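Local coordinates for protein hydrogen peroxide-inducible genes activator (Corynebacterium glutamicum, PDB 6G1D) that senses hydrogen peroxide as a LysR-type transcription factor and probably binds DNA to activate peroxide-inducible genes, at residues Gln14-Val19 with Ser79-Ala84; Tyr170-Ile175 with Arg280-Val285; Ser236-Met241 with Cys262-Leu267. The protein carries 1 engineered substitution. All coordinates share one frame; numbering follows the deposited sequence.

Overall arrangement
From the N terminus, the chain first builds the LysR-type DNA-binding region. Contact 1 (14-19 with 79-84) closes a mostly helical loop by laying the long helix 68-95 against helix 12-24. The chain then enters the LysR substrate-binding domain. Contact 2 (170-175 with 280-285) pairs strands 164-179 and 267-287 in its mixed sheet and closes a loop of about a hundred residues. Contact 3 (236-241 with 262-267) is nested inside that loop and joins helix 237-245 to the turn that leads into strand 267-287. Centres of contacts 2 and 3 lie about 21 Å apart. Contact 1 sits on the other side of the chain's centre, about 44 Å and 48 Å from them, centre to centre.

Contact 1. Residues Gln14-Val19 with Ser79-Ala84; sequences QLRTFV and STLDAA
Leu81 of helix 68-95 reaches across to three residues of helix 12-24. Its CB heads toward that helix. CG lies anti to the carbonyl carbon (chi1 -63°), which carries both methyls onto the partner backbone and side chains. One methyl, Leu81 CD1, meets Val19 CG2 at 3.7 Å, where the two side chains approach tip to tip. Leu81 CD1 also rests on the backbone of the facing turn, 3.9 Å from Leu15 O and 3.9 Å from Arg16 CA. The other methyl, Leu81 CD2, packs against the aliphatic base of Arg16, 3.5 Å from Arg16 CG, and also touches Leu15 CB at 4.1 Å. Helix 12-24 belongs to the LysR-family helix-turn-helix region, and helix 68-95 is the long linker helix of LysR-type regulators. The short segments run closer to antiparallel than parallel, at 125°, with their axes 10.2 Å apart. Beside Leu81, Leu15 and Thr80 cross at about a right angle. Leu15 CD1 lies 3.9 Å from Thr80 CG2. The hydroxyl of Thr80 turns back to its own helix and bonds to Phe76 O. No hydrogen bond links the two segments; the contact is apolar and largely buried. Leu12 adds to the cover of Leu81 from helix 12-24. Phe87 of the second subunit packs on Leu15, and Ala84 of that subunit packs on Thr80.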
loop_
_atom_site.group_PDB
_atom_site.type_symbol
_atom_site.label_atom_id
_atom_site.label_comp_id
_atom_site.label_asym_id
_atom_site.label_seq_id
_atom_site.Cartn_x
_atom_site.Cartn_y
_atom_site.Cartn_z
ATOM N N GLN B 14 9.120 39.645 -4.862
ATOM C CA GLN B 14 7.698 39.845 -5.084
ATOM C C GLN B 14 6.933 38.555 -5.008
ATOM O O GLN B 14 5.844 38.509 -4.451
ATOM C CB GLN B 14 7.474 40.527 -6.448
ATOM C CG GLN B 14 7.847 42.019 -6.415
ATOM C CD GLN B 14 8.081 42.613 -7.789
ATOM O OE1 GLN B 14 8.057 41.928 -8.828
ATOM N NE2 GLN B 14 8.261 43.922 -7.793
ATOM N N LEU B 15 7.495 37.491 -5.575
ATOM C CA LEU B 15 6.868 36.183 -5.506
ATOM C C LEU B 15 6.786 35.683 -4.077
ATOM O O LEU B 15 5.755 35.097 -3.709
ATOM C CB LEU B 15 7.579 35.182 -6.410
ATOM C CG LEU B 15 7.457 35.472 -7.933
ATOM C CD1 LEU B 15 8.210 34.391 -8.703
ATOM C CD2 LEU B 15 6.022 35.522 -8.374
ATOM N N ARG B 16 7.842 35.893 -3.272
ATOM C CA ARG B 16 7.804 35.496 -1.853
ATOM C C ARG B 16 6.670 36.219 -1.144
ATOM O O ARG B 16 5.898 35.608 -0.408
ATOM C CB ARG B 16 9.132 35.759 -1.134
ATOM C CG ARG B 16 10.204 34.749 -1.569
ATOM C CD ARG B 16 11.483 34.635 -0.763
ATOM N NE ARG B 16 12.545 35.529 -1.233
ATOM C CZ ARG B 16 13.531 35.247 -2.102
ATOM N NH1 ARG B 16 13.703 34.035 -2.670
ATOM N NH2 ARG B 16 14.419 36.214 -2.377
ATOM N N THR B 17 6.522 37.513 -1.389
ATOM C CA THR B 17 5.410 38.253 -0.816
ATOM C C THR B 17 4.064 37.657 -1.176
ATOM O O THR B 17 3.218 37.466 -0.311
ATOM C CB THR B 17 5.456 39.755 -1.201
ATOM O OG1 THR B 17 6.471 40.391 -0.465
ATOM C CG2 THR B 17 4.144 40.465 -0.895
ATOM N N PHE B 18 3.858 37.387 -2.452
ATOM C CA PHE B 18 2.583 36.793 -2.900
ATOM C C PHE B 18 2.304 35.450 -2.212
ATOM O O PHE B 18 1.219 35.214 -1.704
ATOM C CB PHE B 18 2.626 36.619 -4.435
ATOM C CG PHE B 18 1.533 35.789 -5.014
ATOM C CD1 PHE B 18 0.206 35.943 -4.605
ATOM C CD2 PHE B 18 1.813 34.858 -6.018
ATOM C CE1 PHE B 18 -0.793 35.184 -5.180
ATOM C CE2 PHE B 18 0.812 34.089 -6.556
ATOM C CZ PHE B 18 -0.479 34.264 -6.131
ATOM N N VAL B 19 3.285 34.575 -2.225
ATOM C CA VAL B 19 3.112 33.212 -1.712
ATOM C C VAL B 19 2.847 33.270 -0.189
ATOM O O VAL B 19 1.951 32.593 0.311
ATOM C CB VAL B 19 4.339 32.355 -2.080
ATOM C CG1 VAL B 19 4.416 31.081 -1.275
ATOM C CG2 VAL B 19 4.336 32.051 -3.577
ATOM N N SER B 79 6.797 27.005 -7.585
ATOM C CA SER B 79 7.847 26.304 -8.359
ATOM C C SER B 79 9.071 27.182 -8.561
ATOM O O SER B 79 10.192 26.688 -8.515
ATOM C CB SER B 79 7.361 25.852 -9.731
ATOM O OG SER B 79 6.140 25.173 -9.625
ATOM N N THR B 80 8.854 28.475 -8.790
ATOM C CA THR B 80 9.962 29.391 -9.015
ATOM C C THR B 80 10.826 29.529 -7.757
ATOM O O THR B 80 12.057 29.440 -7.819
ATOM C CB THR B 80 9.460 30.773 -9.501
ATOM O OG1 THR B 80 8.529 30.601 -10.592
ATOM C CG2 THR B 80 10.641 31.631 -9.947
ATOM N N LEU B 81 10.149 29.724 -6.624
ATOM C CA LEU B 81 10.812 29.873 -5.324
ATOM C C LEU B 81 11.555 28.578 -4.950
ATOM O O LEU B 81 12.674 28.647 -4.443
ATOM C CB LEU B 81 9.824 30.242 -4.240
ATOM C CG LEU B 81 9.136 31.593 -4.446
ATOM C CD1 LEU B 81 8.041 31.913 -3.417
ATOM C CD2 LEU B 81 10.163 32.712 -4.446
ATOM N N ASP B 82 10.945 27.423 -5.262
ATOM C CA ASP B 82 11.576 26.124 -5.003
ATOM C C ASP B 82 12.798 25.923 -5.886
ATOM O O ASP B 82 13.828 25.448 -5.418
ATOM C CB ASP B 82 10.591 24.950 -5.218
ATOM C CG ASP B 82 9.408 24.945 -4.226
ATOM O OD1 ASP B 82 9.423 25.671 -3.208
ATOM O OD2 ASP B 82 8.432 24.208 -4.495
ATOM N N ALA B 83 12.699 26.283 -7.163
ATOM C CA ALA B 83 13.884 26.224 -8.031
ATOM C C ALA B 83 15.009 27.155 -7.526
ATOM O O ALA B 83 16.183 26.775 -7.557
ATOM C CB ALA B 83 13.523 26.552 -9.472
ATOM N N ALA B 84 14.661 28.352 -7.042
ATOM C CA ALA B 84 15.684 29.285 -6.546
ATOM C C ALA B 84 16.355 28.763 -5.270
ATOM O O ALA B 84 17.563 28.859 -5.130
ATOM C CB ALA B 84 15.093 30.658 -6.299
#

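Contact 2. Residues Tyr170-Ile175 with Arg280-Val285; sequences YDEDFI and RRIGLV
Arg280 and Glu172 form a salt bridge on one face of the sheet. Arg280 NH2 and NE both donate to Glu172 OE1, at 2.9 Å and 3.0 Å. That oxygen lies in the guanidinium plane, but both nitrogens reach it from the same face of the carboxylate, well out of its plane. The second oxygen of Glu172 bonds to Ser256, and Arg280 NH1 bonds to Thr109, so each group has a second partner. On the other face, Arg281 NH2 and NE each give Asp171 a weak, bent bond, to OD2 at 2.8 Å and to OD1, within a salt bridge. The backbones are joined by Glu172 N to Arg280 O at 2.8 Å, by Arg280 N to Glu172 O, by Ile282 N to Tyr170 O at 2.9 Å, and by a weak bond from Tyr170 N to Ile282 O. Farther out, Ile282 CB sits over the Tyr170 ring in a CH-pi contact, 4.0 Å from its centroid. Tyr170 CG sits between the backbone N and the carbonyl carbon (chi1 51°), which lays the ring alongside Ile282. Phe174 CZ meets Arg280 CB at 4.0 Å. The pairing is antiparallel, within the mixed sheet of a LysR substrate-binding domain.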
loop_
_atom_site.group_PDB
_atom_site.type_symbol
_atom_site.label_atom_id
_atom_site.label_comp_id
_atom_site.label_asym_id
_atom_site.label_seq_id
_atom_site.Cartn_x
_atom_site.Cartn_y
_atom_site.Cartn_z
ATOM N N TYR B 170 33.394 -1.757 6.196
ATOM C CA TYR B 170 33.820 -2.641 7.285
ATOM C C TYR B 170 33.011 -3.943 7.295
ATOM O O TYR B 170 31.936 -4.008 6.697
ATOM C CB TYR B 170 33.655 -1.923 8.627
ATOM C CG TYR B 170 32.284 -1.310 8.828
ATOM C CD1 TYR B 170 31.216 -2.047 9.311
ATOM C CD2 TYR B 170 32.051 0.028 8.523
ATOM C CE1 TYR B 170 29.976 -1.487 9.489
ATOM C CE2 TYR B 170 30.795 0.593 8.694
ATOM C CZ TYR B 170 29.770 -0.162 9.185
ATOM O OH TYR B 170 28.556 0.427 9.349
ATOM N N ASP B 171 33.547 -4.944 7.984
ATOM C CA ASP B 171 32.810 -6.142 8.387
ATOM C C ASP B 171 32.285 -5.972 9.823
ATOM O O ASP B 171 33.052 -5.653 10.739
ATOM C CB ASP B 171 33.725 -7.361 8.321
ATOM C CG ASP B 171 34.057 -7.749 6.924
ATOM O OD1 ASP B 171 33.197 -7.614 6.042
ATOM O OD2 ASP B 171 35.183 -8.232 6.679
ATOM N N GLU B 172 30.984 -6.136 9.991
ATOM C CA GLU B 172 30.346 -5.956 11.292
ATOM C C GLU B 172 29.904 -7.315 11.791
ATOM O O GLU B 172 29.094 -7.990 11.120
ATOM C CB GLU B 172 29.133 -5.058 11.175
ATOM C CG GLU B 172 28.348 -4.893 12.455
ATOM C CD GLU B 172 27.290 -3.818 12.370
ATOM O OE1 GLU B 172 26.843 -3.499 11.231
ATOM O OE2 GLU B 172 26.897 -3.304 13.459
ATOM N N ASP B 173 30.386 -7.699 12.967
ATOM C CA ASP B 173 30.024 -8.993 13.540
ATOM C C ASP B 173 28.567 -9.015 13.973
ATOM O O ASP B 173 28.002 -7.980 14.290
ATOM C CB ASP B 173 30.934 -9.333 14.727
ATOM C CG ASP B 173 32.346 -9.728 14.294
ATOM O OD1 ASP B 173 32.522 -10.434 13.250
ATOM O OD2 ASP B 173 33.294 -9.351 15.014
ATOM N N PHE B 174 27.967 -10.200 13.952
ATOM C CA PHE B 174 26.720 -10.435 14.671
ATOM C C PHE B 174 27.004 -10.907 16.116
ATOM O O PHE B 174 28.109 -11.292 16.455
ATOM C CB PHE B 174 25.878 -11.503 13.993
ATOM C CG PHE B 174 25.552 -11.198 12.559
ATOM C CD1 PHE B 174 24.990 -9.988 12.217
ATOM C CD2 PHE B 174 25.789 -12.134 11.562
ATOM C CE1 PHE B 174 24.692 -9.694 10.898
ATOM C CE2 PHE B 174 25.488 -11.861 10.257
ATOM C CZ PHE B 174 24.940 -10.638 9.924
ATOM N N ILE B 175 25.968 -10.839 16.925
ATOM C CA ILE B 175 25.938 -11.380 18.258
ATOM C C ILE B 175 24.573 -12.060 18.425
ATOM O O ILE B 175 23.589 -11.622 17.845
ATOM C CB ILE B 175 26.120 -10.282 19.315
ATOM C CG1 ILE B 175 26.330 -10.887 20.721
ATOM C CG2 ILE B 175 24.946 -9.283 19.335
ATOM C CD1 ILE B 175 27.000 -9.934 21.700
ATOM N N ARG B 280 28.482 -9.227 8.599
ATOM C CA ARG B 280 28.007 -8.684 7.308
ATOM C C ARG B 280 29.013 -7.661 6.837
ATOM O O ARG B 280 29.675 -7.014 7.669
ATOM C CB ARG B 280 26.644 -8.050 7.453
ATOM C CG ARG B 280 26.601 -6.869 8.398
ATOM C CD ARG B 280 25.224 -6.325 8.495
ATOM N NE ARG B 280 25.148 -5.195 9.403
ATOM C CZ ARG B 280 24.025 -4.543 9.667
ATOM N NH1 ARG B 280 22.877 -4.908 9.086
ATOM N NH2 ARG B 280 24.043 -3.524 10.503
ATOM N N ARG B 281 29.162 -7.538 5.519
ATOM C CA ARG B 281 30.037 -6.524 4.935
ATOM C C ARG B 281 29.190 -5.328 4.559
ATOM O O ARG B 281 28.279 -5.452 3.728
ATOM C CB ARG B 281 30.808 -7.076 3.732
ATOM C CG ARG B 281 31.693 -6.027 3.063
ATOM C CD ARG B 281 32.877 -6.657 2.375
ATOM N NE ARG B 281 33.968 -6.955 3.311
ATOM C CZ ARG B 281 35.005 -7.748 3.034
ATOM N NH1 ARG B 281 35.076 -8.435 1.904
ATOM N NH2 ARG B 281 35.946 -7.919 3.964
ATOM N N ILE B 282 29.479 -4.190 5.174
ATOM C CA ILE B 282 28.793 -2.946 4.908
ATOM C C ILE B 282 29.646 -2.114 3.963
ATOM O O ILE B 282 30.893 -2.132 4.025
ATOM C CB ILE B 282 28.542 -2.171 6.214
ATOM C CG1 ILE B 282 27.604 -2.948 7.108
ATOM C CG2 ILE B 282 27.922 -0.807 5.937
ATOM C CD1 ILE B 282 26.198 -3.185 6.538
ATOM N N GLY B 283 28.958 -1.421 3.070
ATOM C CA GLY B 283 29.598 -0.648 2.011
ATOM C C GLY B 283 28.782 0.575 1.635
ATOM O O GLY B 283 27.580 0.696 1.971
ATOM N N LEU B 284 29.431 1.469 0.905
ATOM C CA LEU B 284 28.798 2.671 0.414
ATOM C C LEU B 284 28.598 2.486 -1.091
ATOM O O LEU B 284 29.548 2.185 -1.807
ATOM C CB LEU B 284 29.688 3.885 0.726
ATOM C CG LEU B 284 29.004 5.216 0.565
ATOM C CD1 LEU B 284 27.784 5.346 1.475
ATOM C CD2 LEU B 284 29.984 6.357 0.865
ATOM N N VAL B 285 27.369 2.617 -1.545
ATOM C CA VAL B 285 27.026 2.343 -2.938
ATOM C C VAL B 285 26.613 3.656 -3.592
ATOM O O VAL B 285 25.854 4.433 -2.991
ATOM C CB VAL B 285 25.889 1.283 -3.028
ATOM C CG1 VAL B 285 25.556 0.959 -4.477
ATOM C CG2 VAL B 285 26.296 0.012 -2.335
#

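Contact 3. Residues Ser236-Met241 with Cys262-Leu267; sequences SLTTVM and CTRPGL
Arg264 turns one face of its guanidinium to Met241 CB. Met241 CB stands over the centre of that face, 3.6 Å from Arg264 CZ. Thr238, in one of its two conformers, approaches the same group at its edge, with CG2 in the guanidinium plane and 3.4 Å from Arg264 NH1. The Arg264 chain bends at chi3 (76°), which turns the guanidinium onto the first turn of helix 237-245. Its polar ends are held by residues just outside the two segments: NH2 forms a salt bridge with Glu261, and NH1 bonds to Gln242. Beyond the guanidinium, Met241 bends at chi2 (-58°) and brings its sulfur to Leu267. Met241 SD is 3.8 Å from Leu267 CD1 and 4.4 Å from Cys262 SG. Pro112 of the third subunit packs on Thr238, and Trp260 of the third subunit packs on Arg264. Ser236 is the N-cap of the helix, its OG accepting a weak bond from Thr239 N. The arrangement joins a capped helix start to the type II beta turn Arg264-Leu267 that leads into strand 267-287 of the LysR substrate-binding domain.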
loop_
_atom_site.group_PDB
_atom_site.type_symbol
_atom_site.label_atom_id
_atom_site.label_comp_id
_atom_site.label_asym_id
_atom_site.label_seq_id
_atom_site.Cartn_x
_atom_site.Cartn_y
_atom_site.Cartn_z
ATOM N N SER B 236 10.763 -4.578 12.989
ATOM C CA SER B 236 11.899 -3.879 13.600
ATOM C C SER B 236 12.590 -4.720 14.662
ATOM O O SER B 236 11.954 -5.538 15.318
ATOM C CB SER B 236 11.433 -2.571 14.255
ATOM O OG SER B 236 10.489 -2.836 15.306
ATOM N N LEU B 237 13.880 -4.491 14.853
ATOM C CA LEU B 237 14.647 -5.147 15.894
ATOM C C LEU B 237 14.114 -4.882 17.288
ATOM O O LEU B 237 14.162 -5.789 18.098
ATOM C CB LEU B 237 16.115 -4.770 15.815
ATOM C CG LEU B 237 16.896 -5.321 14.656
ATOM C CD1 LEU B 237 18.355 -4.928 14.743
ATOM C CD2 LEU B 237 16.813 -6.842 14.647
ATOM N N THR B 238 13.554 -3.698 17.562
ATOM C CA THR B 238 13.040 -3.436 18.911
ATOM C C THR B 238 11.844 -4.342 19.209
ATOM O O THR B 238 11.714 -4.838 20.327
ATOM C CB THR B 238 12.694 -1.936 19.134
ATOM O OG1 THR B 238 13.847 -1.140 18.863
ATOM C CG2 THR B 238 12.204 -1.638 20.559
ATOM N N THR B 239 10.979 -4.585 18.220
ATOM C CA THR B 239 9.879 -5.547 18.397
ATOM C C THR B 239 10.411 -6.957 18.609
ATOM O O THR B 239 9.937 -7.662 19.479
ATOM C CB THR B 239 8.890 -5.491 17.229
ATOM O OG1 THR B 239 8.280 -4.205 17.234
ATOM C CG2 THR B 239 7.820 -6.563 17.346
ATOM N N VAL B 240 11.432 -7.344 17.865
ATOM C CA VAL B 240 12.018 -8.669 18.032
ATOM C C VAL B 240 12.563 -8.809 19.481
ATOM O O VAL B 240 12.341 -9.842 20.108
ATOM C CB VAL B 240 13.121 -8.947 16.987
ATOM C CG1 VAL B 240 13.882 -10.247 17.241
ATOM C CG2 VAL B 240 12.461 -9.013 15.596
ATOM N N MET B 241 13.210 -7.776 20.007
ATOM C CA MET B 241 13.770 -7.823 21.358
ATOM C C MET B 241 12.678 -8.041 22.397
ATOM O O MET B 241 12.882 -8.803 23.323
ATOM C CB MET B 241 14.546 -6.548 21.693
ATOM C CG MET B 241 15.813 -6.324 20.872
ATOM S SD MET B 241 17.096 -7.592 20.926
ATOM C CE MET B 241 16.879 -8.336 19.346
ATOM N N CYS B 262 19.973 -4.146 23.134
ATOM C CA CYS B 262 20.312 -5.349 23.914
ATOM C C CYS B 262 20.612 -5.142 25.377
ATOM O O CYS B 262 21.032 -6.088 26.021
ATOM C CB CYS B 262 21.531 -6.044 23.326
ATOM S SG CYS B 262 21.319 -6.446 21.623
ATOM N N THR B 263 20.400 -3.930 25.889
ATOM C CA THR B 263 20.630 -3.623 27.303
ATOM C C THR B 263 19.347 -3.600 28.111
ATOM O O THR B 263 19.410 -3.499 29.336
ATOM C CB THR B 263 21.328 -2.266 27.481
ATOM O OG1 THR B 263 20.487 -1.226 26.979
ATOM C CG2 THR B 263 22.660 -2.268 26.727
ATOM N N ARG B 264 18.180 -3.721 27.453
ATOM C CA ARG B 264 16.929 -3.741 28.209
ATOM C C ARG B 264 16.886 -4.966 29.135
ATOM O O ARG B 264 17.576 -5.949 28.867
ATOM C CB ARG B 264 15.729 -3.688 27.287
ATOM C CG ARG B 264 15.504 -4.936 26.493
ATOM C CD ARG B 264 14.462 -4.717 25.400
ATOM N NE ARG B 264 15.036 -3.976 24.296
ATOM C CZ ARG B 264 14.356 -3.357 23.340
ATOM N NH1 ARG B 264 13.020 -3.400 23.309
ATOM N NH2 ARG B 264 15.019 -2.710 22.381
ATOM N N PRO B 265 16.121 -4.887 30.234
ATOM C CA PRO B 265 16.077 -6.020 31.180
ATOM C C PRO B 265 15.461 -7.268 30.533
ATOM O O PRO B 265 14.539 -7.134 29.703
ATOM C CB PRO B 265 15.127 -5.523 32.289
ATOM C CG PRO B 265 15.046 -4.033 32.126
ATOM C CD PRO B 265 15.231 -3.785 30.665
ATOM N N GLY B 266 16.010 -8.436 30.851
ATOM C CA GLY B 266 15.505 -9.704 30.356
ATOM C C GLY B 266 16.192 -10.295 29.144
ATOM O O GLY B 266 15.732 -11.345 28.640
ATOM N N LEU B 267 17.271 -9.653 28.672
ATOM C CA LEU B 267 18.057 -10.166 27.558
ATOM C C LEU B 267 19.414 -10.630 28.012
ATOM O O LEU B 267 19.945 -10.098 28.960
ATOM C CB LEU B 267 18.237 -9.097 26.495
ATOM C CG LEU B 267 16.970 -8.643 25.782
ATOM C CD1 LEU B 267 17.312 -7.608 24.734
ATOM C CD2 LEU B 267 16.288 -9.799 25.098
#